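Local coordinates for protein pngf-ii (Elizabethkingia meningoseptica, PDB 4R4X) that acts as a peptide:N-glycosidase, probably releasing N-linked glycans from glycoproteins by cleaving the bond between sugar and asparagine side chain, at residues A[264-269]-A[387-392]; A[272-277]-A[291-296]. All coordinates share one frame; numbering follows the deposited sequence.

In the fold
Along the chain the four segments run 264-269, 272-277, 291-296, 387-392, so both halves of contact 2 fall between the halves of contact 1. Their centres lie about 12 Å apart, on the same side of the chain's centre. The helix 262-268 of contact 1 is followed, after a short connection, by the short strand 275-276 of contact 2, and the two contacts meet: V388 CG2 packs on F296 CZ at 3.4 Å, and G265 CA on L273 CD2 at 3.8 Å. They touch one another beside the nine-stranded antiparallel sheet, bringing together the loop that follows strand 378-384 and the excursion between strands 248-253 and 297-303.

Contact 1: residues A[264-269]-A[387-392]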
loop_
_atom_site.group_PDB
_atom_site.type_symbol
_atom_site.label_atom_id
_atom_site.label_comp_id
_atom_site.label_asym_id
_atom_site.label_seq_id
_atom_site.Cartn_x
_atom_site.Cartn_y
_atom_site.Cartn_z
ATOM N N THR A 264 -11.302 2.982 25.654
ATOM C CA THR A 264 -12.092 3.108 26.887
ATOM C C THR A 264 -13.547 3.469 26.553
ATOM O O THR A 264 -14.477 2.871 27.084
ATOM C CB THR A 264 -11.520 4.192 27.810
ATOM O OG1 THR A 264 -10.088 4.157 27.744
ATOM C CG2 THR A 264 -11.988 3.955 29.244
ATOM N N GLY A 265 -13.727 4.431 25.649
ATOM C CA GLY A 265 -15.047 4.777 25.149
ATOM C C GLY A 265 -15.750 3.612 24.471
ATOM O O GLY A 265 -16.926 3.350 24.729
ATOM N N LEU A 266 -15.047 2.908 23.599
ATOM C CA LEU A 266 -15.658 1.787 22.892
ATOM C C LEU A 266 -16.050 0.645 23.834
ATOM O O LEU A 266 -17.122 0.053 23.671
ATOM C CB LEU A 266 -14.731 1.262 21.805
ATOM C CG LEU A 266 -14.402 2.173 20.617
ATOM C CD1 LEU A 266 -13.216 1.602 19.879
ATOM C CD2 LEU A 266 -15.578 2.285 19.659
ATOM N N THR A 267 -15.204 0.323 24.808
ATOM C CA THR A 267 -15.464 -0.855 25.642
ATOM C C THR A 267 -16.406 -0.567 26.806
ATOM O O THR A 267 -17.225 -1.429 27.178
ATOM C CB THR A 267 -14.168 -1.461 26.214
ATOM O OG1 THR A 267 -13.487 -0.468 26.954
ATOM C CG2 THR A 267 -13.274 -1.981 25.121
ATOM N N GLN A 268 -16.272 0.615 27.399
ATOM C CA GLN A 268 -17.088 1.013 28.560
ATOM C C GLN A 268 -18.316 1.823 28.174
ATOM O O GLN A 268 -19.342 1.771 28.854
ATOM C CB GLN A 268 -16.288 1.872 29.547
ATOM C CG GLN A 268 -15.031 1.228 30.081
ATOM C CD GLN A 268 -15.245 -0.211 30.478
ATOM O OE1 GLN A 268 -14.604 -1.110 29.925
ATOM N NE2 GLN A 268 -16.177 -0.449 31.413
ATOM N N GLY A 269 -18.209 2.582 27.093
ATOM C CA GLY A 269 -19.254 3.518 26.755
ATOM C C GLY A 269 -18.772 4.941 26.624
ATOM O O GLY A 269 -17.760 5.367 27.202
ATOM N N ASN A 387 -16.959 11.438 14.435
ATOM C CA ASN A 387 -17.659 10.579 15.392
ATOM C C ASN A 387 -17.852 9.150 14.871
ATOM O O ASN A 387 -18.935 8.724 14.397
ATOM C CB ASN A 387 -18.930 11.228 15.935
ATOM C CG ASN A 387 -19.957 11.512 14.865
ATOM O OD1 ASN A 387 -19.616 11.853 13.724
ATOM N ND2 ASN A 387 -21.227 11.370 15.229
ATOM N N VAL A 388 -16.750 8.415 14.962
ATOM C CA VAL A 388 -16.715 7.008 14.635
ATOM C C VAL A 388 -17.708 6.275 15.512
ATOM O O VAL A 388 -18.267 5.262 15.082
ATOM C CB VAL A 388 -15.285 6.460 14.772
ATOM C CG1 VAL A 388 -15.240 4.971 15.098
ATOM C CG2 VAL A 388 -14.499 6.766 13.492
HETATM N N MSE A 389 -17.943 6.804 16.719
HETATM C CA MSE A 389 -18.951 6.243 17.625
HETATM C C MSE A 389 -20.344 6.835 17.414
HETATM O O MSE A 389 -21.151 6.903 18.348
HETATM C CB MSE A 389 -18.436 6.408 19.072
HETATM C CG MSE A 389 -17.429 5.314 19.383
HETATM SE SE MSE A 389 -16.730 5.611 21.214
HETATM C CE MSE A 389 -18.286 4.894 22.165
ATOM N N GLU A 390 -20.627 7.241 16.181
ATOM C CA GLU A 390 -21.954 7.748 15.788
ATOM C C GLU A 390 -23.104 6.840 16.242
ATOM O O GLU A 390 -24.148 7.330 16.680
ATOM C CB GLU A 390 -21.993 7.884 14.274
ATOM C CG GLU A 390 -23.307 8.373 13.679
ATOM C CD GLU A 390 -23.313 8.295 12.146
ATOM O OE1 GLU A 390 -24.360 8.583 11.538
ATOM O OE2 GLU A 390 -22.271 7.942 11.550
HETATM N N MSE A 391 -22.932 5.545 16.118
HETATM C CA MSE A 391 -23.989 4.576 16.496
HETATM C C MSE A 391 -23.660 3.993 17.871
HETATM O O MSE A 391 -24.011 2.859 18.187
HETATM C CB MSE A 391 -24.102 3.523 15.385
HETATM C CG MSE A 391 -24.787 4.079 14.130
HETATM SE SE MSE A 391 -23.437 4.775 12.834
HETATM C CE MSE A 391 -24.757 5.348 11.467
ATOM N N ALA A 392 -22.931 4.753 18.677
ATOM C CA ALA A 392 -22.641 4.374 20.051
ATOM C C ALA A 392 -22.637 5.579 20.974
ATOM O O ALA A 392 -21.903 5.581 21.960
ATOM C CB ALA A 392 -21.307 3.653 20.124
#
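The carbonyl oxygen of G265 is approached by two groups: G269 N donates a helical hydrogen bond to G265 O at 2.8 Å, and the methyl CE of M389 sits 3.3 Å from G265 O. The first is a regular bond of the last turn of helix 262-268; the second is a van der Waals contact, in which the methyl, perhaps slightly polarised by the adjoining selenium, lies over the face of the G265-L266 peptide, above its oxygen. M389, modelled as selenomethionine, reaches across with an extended chain as far as SE (chi2 177°) and then bends there (chi3 78°), which turns the methyl onto the helix backbone. With no side chain on G265, M389 SE can lie over the same peptide face, above G265 C at 3.9 Å.

L266 meets the same chain further back. One branch does the touching: L266 CD2 packs against M389 CG at 3.6 Å and M389 SE at 3.8 Å, the two side chains crossing at a slant. L266 also rests on I216, so it lies between strand 216-222 and the M389 side chain.

The backbone around M389 is held by a turn and by its amide. A type I turn runs from N387 to E390, closed by E390 N to N387 O at 2.9 Å, and A392 N bonds to M389 O. The amide of M389 is held by OE1 of Q394, with a weak second bond to the hydroxyl of Y262, while V388 packs on strands 216-222, 248-253 and 343-350. No hydrogen bond joins the two segments; the contact is buried van der Waals packing of a selenomethionine on a leucine and on helix backbone, beside an antiparallel sheet, consistent with the jelly-roll architecture of PNGase F relatives.

Contact 2: residues A[272-277]-A[291-296]; sequences SLPVYQ and PDYLPF
P274 turns the CG-CD edge of its ring onto one face of the Y293 phenol: its CD is 3.8 Å from the Y293 ring centroid and 16° off the normal, a CH-pi contact. The overlap is displaced toward the rim where the aromatic ring joins its own chain, since P274 CG comes closest to Y293 CG, at 3.5 Å, and also meets Y293 CB at 3.6 Å. The aromatic ring reaches this place because Y293 CG lies trans to the main-chain nitrogen (chi1 172°).

L273 adds a second apolar touch nearer the hydroxyl end, with L273 CD2 at 3.9 Å from Y293 CE1 and 4.0 Å from Y293 OH. The phenol oxygen has its polar partner in the carbonyl of G286, to which it is hydrogen-bonded, so the hydroxyl of this buried tyrosine is satisfied. Y262 of helix 262-268 also packs against L273 and Y293.

G286 shares backbone hydrogen bonding with P274 too, next to the antiparallel pair of strands 275-276 and 284-285. Through a proline-tyrosine CH-pi contact, the residues just before strand 275-276 thus pack against the chain that follows strand 284-285, at the base of a two-stranded beta-hairpin.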
loop_
_atom_site.group_PDB
_atom_site.type_symbol
_atom_site.label_atom_id
_atom_site.label_comp_id
_atom_site.label_asym_id
_atom_site.label_seq_id
_atom_site.Cartn_x
_atom_site.Cartn_y
_atom_site.Cartn_z
ATOM N N SER A 272 -17.115 7.478 29.205
ATOM C CA SER A 272 -15.736 7.401 29.665
ATOM C C SER A 272 -14.823 8.410 28.968
ATOM O O SER A 272 -13.789 8.728 29.483
ATOM C CB SER A 272 -15.182 5.986 29.472
ATOM O OG SER A 272 -15.784 5.107 30.392
ATOM N N LEU A 273 -15.227 8.888 27.795
ATOM C CA LEU A 273 -14.472 9.883 27.053
ATOM C C LEU A 273 -14.550 11.254 27.728
ATOM O O LEU A 273 -15.592 11.630 28.255
ATOM C CB LEU A 273 -15.023 9.989 25.631
ATOM C CG LEU A 273 -14.938 8.703 24.805
ATOM C CD1 LEU A 273 -15.476 8.941 23.402
ATOM C CD2 LEU A 273 -13.505 8.183 24.766
ATOM N N PRO A 274 -13.444 12.002 27.722
ATOM C CA PRO A 274 -13.475 13.389 28.221
ATOM C C PRO A 274 -14.461 14.265 27.454
ATOM O O PRO A 274 -14.548 14.167 26.221
ATOM C CB PRO A 274 -12.051 13.889 27.989
ATOM C CG PRO A 274 -11.211 12.685 27.839
ATOM C CD PRO A 274 -12.089 11.571 27.351
ATOM N N VAL A 275 -15.197 15.106 28.182
ATOM C CA VAL A 275 -16.182 16.028 27.592
ATOM C C VAL A 275 -15.490 17.296 27.080
ATOM O O VAL A 275 -14.660 17.875 27.765
ATOM C CB VAL A 275 -17.296 16.395 28.622
ATOM C CG1 VAL A 275 -18.231 17.454 28.074
ATOM C CG2 VAL A 275 -18.123 15.171 28.994
ATOM N N TYR A 276 -15.788 17.701 25.846
ATOM C CA TYR A 276 -15.307 18.966 25.294
ATOM C C TYR A 276 -16.477 19.940 25.159
ATOM O O TYR A 276 -17.532 19.584 24.651
ATOM C CB TYR A 276 -14.652 18.765 23.903
ATOM C CG TYR A 276 -14.184 20.066 23.255
ATOM C CD1 TYR A 276 -13.029 20.716 23.689
ATOM C CD2 TYR A 276 -14.896 20.641 22.224
ATOM C CE1 TYR A 276 -12.604 21.910 23.107
ATOM C CE2 TYR A 276 -14.485 21.821 21.627
ATOM C CZ TYR A 276 -13.346 22.461 22.078
ATOM O OH TYR A 276 -12.953 23.627 21.485
ATOM N N GLN A 277 -16.279 21.173 25.601
ATOM C CA GLN A 277 -17.317 22.222 25.503
ATOM C C GLN A 277 -16.661 23.536 25.103
ATOM O O GLN A 277 -15.538 23.809 25.534
ATOM C CB GLN A 277 -18.055 22.350 26.843
ATOM C CG GLN A 277 -18.933 21.148 27.134
ATOM C CD GLN A 277 -19.649 21.196 28.475
ATOM O OE1 GLN A 277 -20.559 20.408 28.725
ATOM N NE2 GLN A 277 -19.229 22.083 29.339
ATOM N N PRO A 291 -4.580 15.934 29.399
ATOM C CA PRO A 291 -3.469 15.290 30.088
ATOM C C PRO A 291 -3.649 13.783 30.285
ATOM O O PRO A 291 -2.662 13.070 30.397
ATOM C CB PRO A 291 -3.434 16.029 31.441
ATOM C CG PRO A 291 -3.992 17.377 31.143
ATOM C CD PRO A 291 -5.107 17.084 30.163
ATOM N N ASP A 292 -4.898 13.318 30.314
ATOM C CA ASP A 292 -5.224 11.923 30.580
ATOM C C ASP A 292 -5.701 11.143 29.347
ATOM O O ASP A 292 -6.018 9.957 29.457
ATOM C CB ASP A 292 -6.329 11.858 31.646
ATOM C CG ASP A 292 -6.078 12.826 32.797
ATOM O OD1 ASP A 292 -5.082 12.615 33.501
ATOM O OD2 ASP A 292 -6.838 13.813 32.953
ATOM N N TYR A 293 -5.730 11.788 28.175
ATOM C CA TYR A 293 -6.424 11.194 27.029
ATOM C C TYR A 293 -5.821 11.652 25.710
ATOM O O TYR A 293 -5.459 12.828 25.553
ATOM C CB TYR A 293 -7.916 11.574 27.091
ATOM C CG TYR A 293 -8.727 11.200 25.869
ATOM C CD1 TYR A 293 -9.205 9.920 25.701
ATOM C CD2 TYR A 293 -8.985 12.141 24.866
ATOM C CE1 TYR A 293 -9.916 9.570 24.567
ATOM C CE2 TYR A 293 -9.711 11.810 23.743
ATOM C CZ TYR A 293 -10.175 10.520 23.604
ATOM O OH TYR A 293 -10.901 10.167 22.514
ATOM N N LEU A 294 -5.730 10.699 24.774
ATOM C CA LEU A 294 -5.451 10.971 23.369
ATOM C C LEU A 294 -6.629 10.536 22.489
ATOM O O LEU A 294 -7.210 9.466 22.704
ATOM C CB LEU A 294 -4.224 10.205 22.908
ATOM C CG LEU A 294 -2.919 10.611 23.570
ATOM C CD1 LEU A 294 -1.835 9.658 23.118
ATOM C CD2 LEU A 294 -2.551 12.062 23.312
ATOM N N PRO A 295 -6.973 11.357 21.484
ATOM C CA PRO A 295 -8.028 10.988 20.543
ATOM C C PRO A 295 -7.499 9.961 19.551
ATOM O O PRO A 295 -6.290 9.795 19.449
ATOM C CB PRO A 295 -8.361 12.321 19.850
ATOM C CG PRO A 295 -7.107 13.124 19.940
ATOM C CD PRO A 295 -6.386 12.677 21.177
ATOM N N PHE A 296 -8.372 9.263 18.824
ATOM C CA PHE A 296 -7.875 8.283 17.864
ATOM C C PHE A 296 -7.232 8.960 16.635
ATOM O O PHE A 296 -7.436 10.164 16.388
ATOM C CB PHE A 296 -8.949 7.254 17.478
ATOM C CG PHE A 296 -10.011 7.757 16.554
ATOM C CD1 PHE A 296 -9.861 7.644 15.176
ATOM C CD2 PHE A 296 -11.187 8.310 17.048
ATOM C CE1 PHE A 296 -10.848 8.089 14.314
ATOM C CE2 PHE A 296 -12.194 8.742 16.192
ATOM C CZ PHE A 296 -12.026 8.629 14.815
#